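Local coordinates for probable porin (Pseudomonas aeruginosa, PDB 4FSO), which probably forms a beta-barrel channel of the OprD family that lets small solutes cross the outer membrane, at residues A[49-54]-A[66-71]; A[119-124]-A[138-143]. One frame throughout, in Å; residues are numbered along the deposited sequence.

Interaction 1: residues A[49-54]-A[66-71]; sequences ILDLRS and DTLAML
Leu50 and Ala69 form a hydrogen-bonded pair of a beta hairpin in the wall of the porin barrel, where strands 41-53 and 62-72 run antiparallel and the axes of 49-53 and 66-71 approach to 4.7 Å. Backbone bonds set the register: Leu50 N to Ala69 O at 2.7 Å is returned by Ala69 N to Leu50 O at 3.0 Å, and Leu52 and Thr67 exchange a second such pair. The Leu52 carbonyl also receives a weak bond from Thr67 OG1 at 3.3 Å; a chi1 of 36° puts that hydroxyl between the backbone N and the carbonyl carbon, near the Leu52 carbonyl. Apolar contacts follow the alternation of the strands. Leu50, Leu52, Thr67 and Ala69 share one face, on which Leu50 CB meets Ala69 CB at 3.7 Å; bound C8E detergent touches Ala69, consistent with a lipid-facing outer surface. On the other face Ile49 CG2 lies 4.0 Å from Met70 CG, and both residues pack on Pro138. Leu68 runs alongside Asp51 there, pointing the same way. Charged groups end this face of Ile49, Asp51 and Arg53, which is probably turned to the barrel interior. Asp66 is buried and leans across to Arg53, but its main partner is Lys109 of strand 101-112, which holds OD1. Towards the arginine the attraction is one of charge alone: Asp66 OD2 is 4.1 Å from Arg53 NH1, well out of the guanidinium plane, and the two flat groups are turned 47° apart.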
loop_
_atom_site.group_PDB
_atom_site.type_symbol
_atom_site.label_atom_id
_atom_site.label_comp_id
_atom_site.label_asym_id
_atom_site.label_seq_id
_atom_site.Cartn_x
_atom_site.Cartn_y
_atom_site.Cartn_z
ATOM N N ILE A 49 3.244 11.788 13.909
ATOM C CA ILE A 49 3.016 12.239 12.551
ATOM C C ILE A 49 2.141 13.457 12.544
ATOM O O ILE A 49 0.997 13.415 12.991
ATOM C CB ILE A 49 2.319 11.204 11.678
ATOM C CG1 ILE A 49 2.670 9.777 12.115
ATOM C CG2 ILE A 49 2.647 11.495 10.213
ATOM C CD1 ILE A 49 3.963 9.260 11.543
ATOM N N LEU A 50 2.687 14.540 12.015
ATOM C CA LEU A 50 1.954 15.781 11.906
ATOM C C LEU A 50 1.511 15.951 10.460
ATOM O O LEU A 50 2.313 15.902 9.540
ATOM C CB LEU A 50 2.852 16.929 12.361
ATOM C CG LEU A 50 2.202 18.273 12.629
ATOM C CD1 LEU A 50 2.163 19.055 11.340
ATOM C CD2 LEU A 50 0.808 18.037 13.183
ATOM N N ASP A 51 0.219 16.126 10.265
ATOM C CA ASP A 51 -0.339 16.253 8.932
ATOM C C ASP A 51 -1.300 17.424 8.902
ATOM O O ASP A 51 -2.357 17.391 9.539
ATOM C CB ASP A 51 -1.100 14.991 8.545
ATOM C CG ASP A 51 -2.074 15.237 7.400
ATOM O OD1 ASP A 51 -1.625 15.134 6.238
ATOM O OD2 ASP A 51 -3.274 15.555 7.661
ATOM N N LEU A 52 -0.937 18.464 8.167
ATOM C CA LEU A 52 -1.766 19.657 8.108
ATOM C C LEU A 52 -2.086 19.946 6.689
ATOM O O LEU A 52 -1.185 20.139 5.863
ATOM C CB LEU A 52 -1.008 20.857 8.628
ATOM C CG LEU A 52 -1.006 21.228 10.102
ATOM C CD1 LEU A 52 -1.200 20.032 11.007
ATOM C CD2 LEU A 52 0.303 21.939 10.380
ATOM N N ARG A 53 -3.372 19.990 6.397
ATOM C CA ARG A 53 -3.799 20.414 5.079
ATOM C C ARG A 53 -4.642 21.661 5.248
ATOM O O ARG A 53 -5.686 21.612 5.888
ATOM C CB ARG A 53 -4.624 19.324 4.428
ATOM C CG ARG A 53 -4.255 17.934 4.885
ATOM C CD ARG A 53 -2.862 17.556 4.419
ATOM N NE ARG A 53 -2.703 16.114 4.324
ATOM C CZ ARG A 53 -3.335 15.357 3.436
ATOM N NH1 ARG A 53 -4.176 15.904 2.570
ATOM N NH2 ARG A 53 -3.125 14.054 3.413
ATOM N N SER A 54 -4.187 22.780 4.690
ATOM C CA SER A 54 -4.976 24.011 4.778
ATOM C C SER A 54 -6.219 23.931 3.902
ATOM O O SER A 54 -6.401 22.998 3.121
ATOM C CB SER A 54 -4.153 25.220 4.351
ATOM O OG SER A 54 -3.907 25.185 2.946
ATOM N N ASP A 66 0.152 22.387 2.516
ATOM C CA ASP A 66 0.167 21.075 3.132
ATOM C C ASP A 66 1.529 20.843 3.725
ATOM O O ASP A 66 2.557 21.180 3.133
ATOM C CB ASP A 66 -0.131 20.003 2.096
ATOM C CG ASP A 66 -1.598 19.907 1.785
ATOM O OD1 ASP A 66 -2.368 20.744 2.308
ATOM O OD2 ASP A 66 -1.979 18.995 1.026
ATOM N N THR A 67 1.539 20.272 4.914
ATOM C CA THR A 67 2.774 20.175 5.644
ATOM C C THR A 67 2.824 18.873 6.386
ATOM O O THR A 67 1.867 18.485 7.073
ATOM C CB THR A 67 2.868 21.297 6.644
ATOM O OG1 THR A 67 1.559 21.540 7.159
ATOM C CG2 THR A 67 3.367 22.561 5.968
ATOM N N LEU A 68 3.949 18.191 6.239
ATOM C CA LEU A 68 4.177 16.982 6.997
ATOM C C LEU A 68 5.386 17.118 7.900
ATOM O O LEU A 68 6.433 17.641 7.507
ATOM C CB LEU A 68 4.328 15.798 6.062
ATOM C CG LEU A 68 3.007 15.471 5.389
ATOM C CD1 LEU A 68 3.214 15.341 3.881
ATOM C CD2 LEU A 68 2.406 14.207 6.004
ATOM N N ALA A 69 5.228 16.660 9.129
ATOM C CA ALA A 69 6.324 16.668 10.070
ATOM C C ALA A 69 6.293 15.337 10.783
ATOM O O ALA A 69 5.219 14.881 11.198
ATOM C CB ALA A 69 6.158 17.802 11.057
ATOM N N MET A 70 7.455 14.697 10.902
ATOM C CA MET A 70 7.517 13.415 11.592
ATOM C C MET A 70 8.694 13.348 12.537
ATOM O O MET A 70 9.729 13.985 12.319
ATOM C CB MET A 70 7.574 12.262 10.596
ATOM C CG MET A 70 6.481 12.321 9.565
ATOM S SD MET A 70 6.957 11.546 8.028
ATOM C CE MET A 70 5.621 12.098 6.966
ATOM N N LEU A 71 8.520 12.558 13.589
ATOM C CA LEU A 71 9.494 12.476 14.663
ATOM C C LEU A 71 9.478 11.070 15.263
ATOM O O LEU A 71 8.449 10.612 15.776
ATOM C CB LEU A 71 9.168 13.511 15.747
ATOM C CG LEU A 71 10.275 13.607 16.794
ATOM C CD1 LEU A 71 11.528 14.216 16.160
ATOM C CD2 LEU A 71 9.840 14.384 18.029
#

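Interaction 2: residues A[119-124]-A[138-143]; sequences YGAMLP and PTLFHG
Gly143, Phe141 and Leu123 lose the most surface where 119-124 meets 138-143, an antiparallel ladder at the two ends of an excursion of the chain, probably the porin loop that folds into the barrel. Gly143 is gripped at both backbone polar atoms by Gly120: Gly120 N to Gly143 O at 2.9 Å, and Gly143 N to Gly120 O at 3.0 Å. The chain turns a corner at each of these glycines, and their positive phi values (158° at Gly143) are possible because no CB exists to strike the preceding carbonyl. The ring of Tyr119 lies obliquely by the Gly143 carbonyl, and Met122 SD lies 4.0 Å from Gly143 O.

Phe141 continues the ladder, its N bonding Met122 O at 2.8 Å, while Met122 N makes only a weak, bent bond to Phe141 O. With CG beside its own backbone N (chi1 -65°), the side chains of Phe141 and Pro124 cross at about a right angle, with Phe141 CD2 3.6 Å from Pro124 CD. Leu129 and Leu161 touch both residues, and Tyr164 meets the phenyl ring, completing an apolar cluster. Between the glycine pair and the Met122-Phe141 pair, Ala121 CA sits over the centre of the His142 imidazole face, a CH-pi contact 3.9 Å from the ring centroid.

Leu123 starts out away from the partner segment, but its branched end bends back. CD2 packs on Leu140 CD1 at 3.8 Å, and CD1 reaches Pro138 CG at 4.2 Å.

The backbone thus supplies the hydrogen bonds from the glycine pair to Met122-Phe141, whereas beyond Met122 apolar side chains take over and hold the diverging segments together.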
loop_
_atom_site.group_PDB
_atom_site.type_symbol
_atom_site.label_atom_id
_atom_site.label_comp_id
_atom_site.label_asym_id
_atom_site.label_seq_id
_atom_site.Cartn_x
_atom_site.Cartn_y
_atom_site.Cartn_z
ATOM N N TYR A 119 2.704 20.749 -5.339
ATOM C CA TYR A 119 4.132 20.628 -5.540
ATOM C C TYR A 119 4.730 20.608 -4.148
ATOM O O TYR A 119 4.327 21.394 -3.303
ATOM C CB TYR A 119 4.661 21.802 -6.382
ATOM C CG TYR A 119 6.084 21.638 -6.897
ATOM C CD1 TYR A 119 7.062 20.983 -6.148
ATOM C CD2 TYR A 119 6.451 22.151 -8.132
ATOM C CE1 TYR A 119 8.354 20.835 -6.609
ATOM C CE2 TYR A 119 7.749 22.012 -8.609
ATOM C CZ TYR A 119 8.693 21.352 -7.839
ATOM O OH TYR A 119 9.980 21.210 -8.301
ATOM N N GLY A 120 5.666 19.688 -3.914
ATOM C CA GLY A 120 6.340 19.556 -2.633
ATOM C C GLY A 120 6.310 18.148 -2.051
ATOM O O GLY A 120 6.404 17.164 -2.772
ATOM N N ALA A 121 6.172 18.062 -0.734
ATOM C CA ALA A 121 6.215 16.794 -0.019
ATOM C C ALA A 121 4.888 16.011 -0.143
ATOM O O ALA A 121 3.819 16.592 -0.194
ATOM C CB ALA A 121 6.607 17.028 1.458
ATOM N N MET A 122 4.967 14.687 -0.210
ATOM C CA MET A 122 3.825 13.898 -0.652
ATOM C C MET A 122 3.793 12.445 -0.141
ATOM O O MET A 122 4.823 11.744 -0.121
ATOM C CB MET A 122 3.791 13.876 -2.183
ATOM C CG MET A 122 3.137 15.062 -2.821
ATOM S SD MET A 122 3.239 14.914 -4.604
ATOM C CE MET A 122 2.273 13.423 -4.833
ATOM N N LEU A 123 2.593 12.008 0.246
ATOM C CA LEU A 123 2.299 10.594 0.469
ATOM C C LEU A 123 1.411 10.023 -0.649
ATOM O O LEU A 123 0.181 10.054 -0.551
ATOM C CB LEU A 123 1.607 10.400 1.820
ATOM C CG LEU A 123 2.314 10.930 3.072
ATOM C CD1 LEU A 123 1.626 10.454 4.364
ATOM C CD2 LEU A 123 3.729 10.484 3.037
ATOM N N PRO A 124 2.027 9.501 -1.722
ATOM C CA PRO A 124 1.203 8.977 -2.817
ATOM C C PRO A 124 0.461 7.702 -2.414
ATOM O O PRO A 124 1.022 6.870 -1.715
ATOM C CB PRO A 124 2.229 8.676 -3.919
ATOM C CG PRO A 124 3.500 9.384 -3.490
ATOM C CD PRO A 124 3.466 9.377 -2.003
ATOM N N PRO A 138 5.908 7.042 7.808
ATOM C CA PRO A 138 5.749 6.690 6.391
ATOM C C PRO A 138 6.900 7.189 5.511
ATOM O O PRO A 138 7.745 7.970 5.949
ATOM C CB PRO A 138 4.430 7.374 5.993
ATOM C CG PRO A 138 4.189 8.420 7.042
ATOM C CD PRO A 138 4.813 7.896 8.304
ATOM N N THR A 139 6.947 6.710 4.276
ATOM C CA THR A 139 7.917 7.206 3.318
ATOM C C THR A 139 7.444 8.574 2.875
ATOM O O THR A 139 6.269 8.899 2.991
ATOM C CB THR A 139 7.995 6.307 2.083
ATOM O OG1 THR A 139 7.671 4.958 2.451
ATOM C CG2 THR A 139 9.386 6.370 1.481
ATOM N N LEU A 140 8.351 9.372 2.351
ATOM C CA LEU A 140 8.001 10.718 1.980
ATOM C C LEU A 140 8.502 10.968 0.575
ATOM O O LEU A 140 9.703 10.956 0.347
ATOM C CB LEU A 140 8.668 11.694 2.945
ATOM C CG LEU A 140 8.020 13.075 2.973
ATOM C CD1 LEU A 140 6.621 12.950 3.531
ATOM C CD2 LEU A 140 8.828 14.047 3.788
ATOM N N PHE A 141 7.603 11.193 -0.373
ATOM C CA PHE A 141 8.066 11.476 -1.728
ATOM C C PHE A 141 7.996 12.947 -2.025
ATOM O O PHE A 141 7.284 13.692 -1.353
ATOM C CB PHE A 141 7.317 10.641 -2.765
ATOM C CG PHE A 141 7.576 9.175 -2.626
ATOM C CD1 PHE A 141 8.540 8.553 -3.396
ATOM C CD2 PHE A 141 6.888 8.423 -1.681
ATOM C CE1 PHE A 141 8.801 7.193 -3.254
ATOM C CE2 PHE A 141 7.133 7.054 -1.538
ATOM C CZ PHE A 141 8.094 6.440 -2.323
ATOM N N HIS A 142 8.777 13.373 -3.004
ATOM C CA HIS A 142 8.788 14.772 -3.401
ATOM C C HIS A 142 8.507 14.938 -4.874
ATOM O O HIS A 142 9.016 14.192 -5.709
ATOM C CB HIS A 142 10.087 15.450 -2.985
ATOM C CG HIS A 142 10.090 15.861 -1.546
ATOM N ND1 HIS A 142 10.029 14.949 -0.512
ATOM C CD2 HIS A 142 10.089 17.086 -0.970
ATOM C CE1 HIS A 142 10.015 15.597 0.641
ATOM N NE2 HIS A 142 10.054 16.894 0.392
ATOM N N GLY A 143 7.659 15.902 -5.192
ATOM C CA GLY A 143 7.282 16.102 -6.569
ATOM C C GLY A 143 5.980 16.832 -6.774
ATOM O O GLY A 143 5.641 17.740 -6.038
#

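In the fold
The two contacts lie in series along the chain, interaction 1 closing before interaction 2 opens, with centres 11 Å apart. Interaction 1 is a hairpin of the barrel wall; interaction 2, nearer the chain's centre, joins the ends of an excursion whose flanking strands, 115-119 and 144-148, pair in that wall. Strand 101-112 bridges them, bonding Asp66 through Ala107 and Ala121 through Val106. They also touch directly: Ile49 CD1 reaches Pro138 CD at 3.6 Å, and Met70 CE reaches Leu140 CD1 at 3.7 Å. The apolar part of that hairpin face, Ile49 and Met70, thus packs against the 138-143 segment, consistent with a loop that folds into the barrel and narrows the channel, as in related porins.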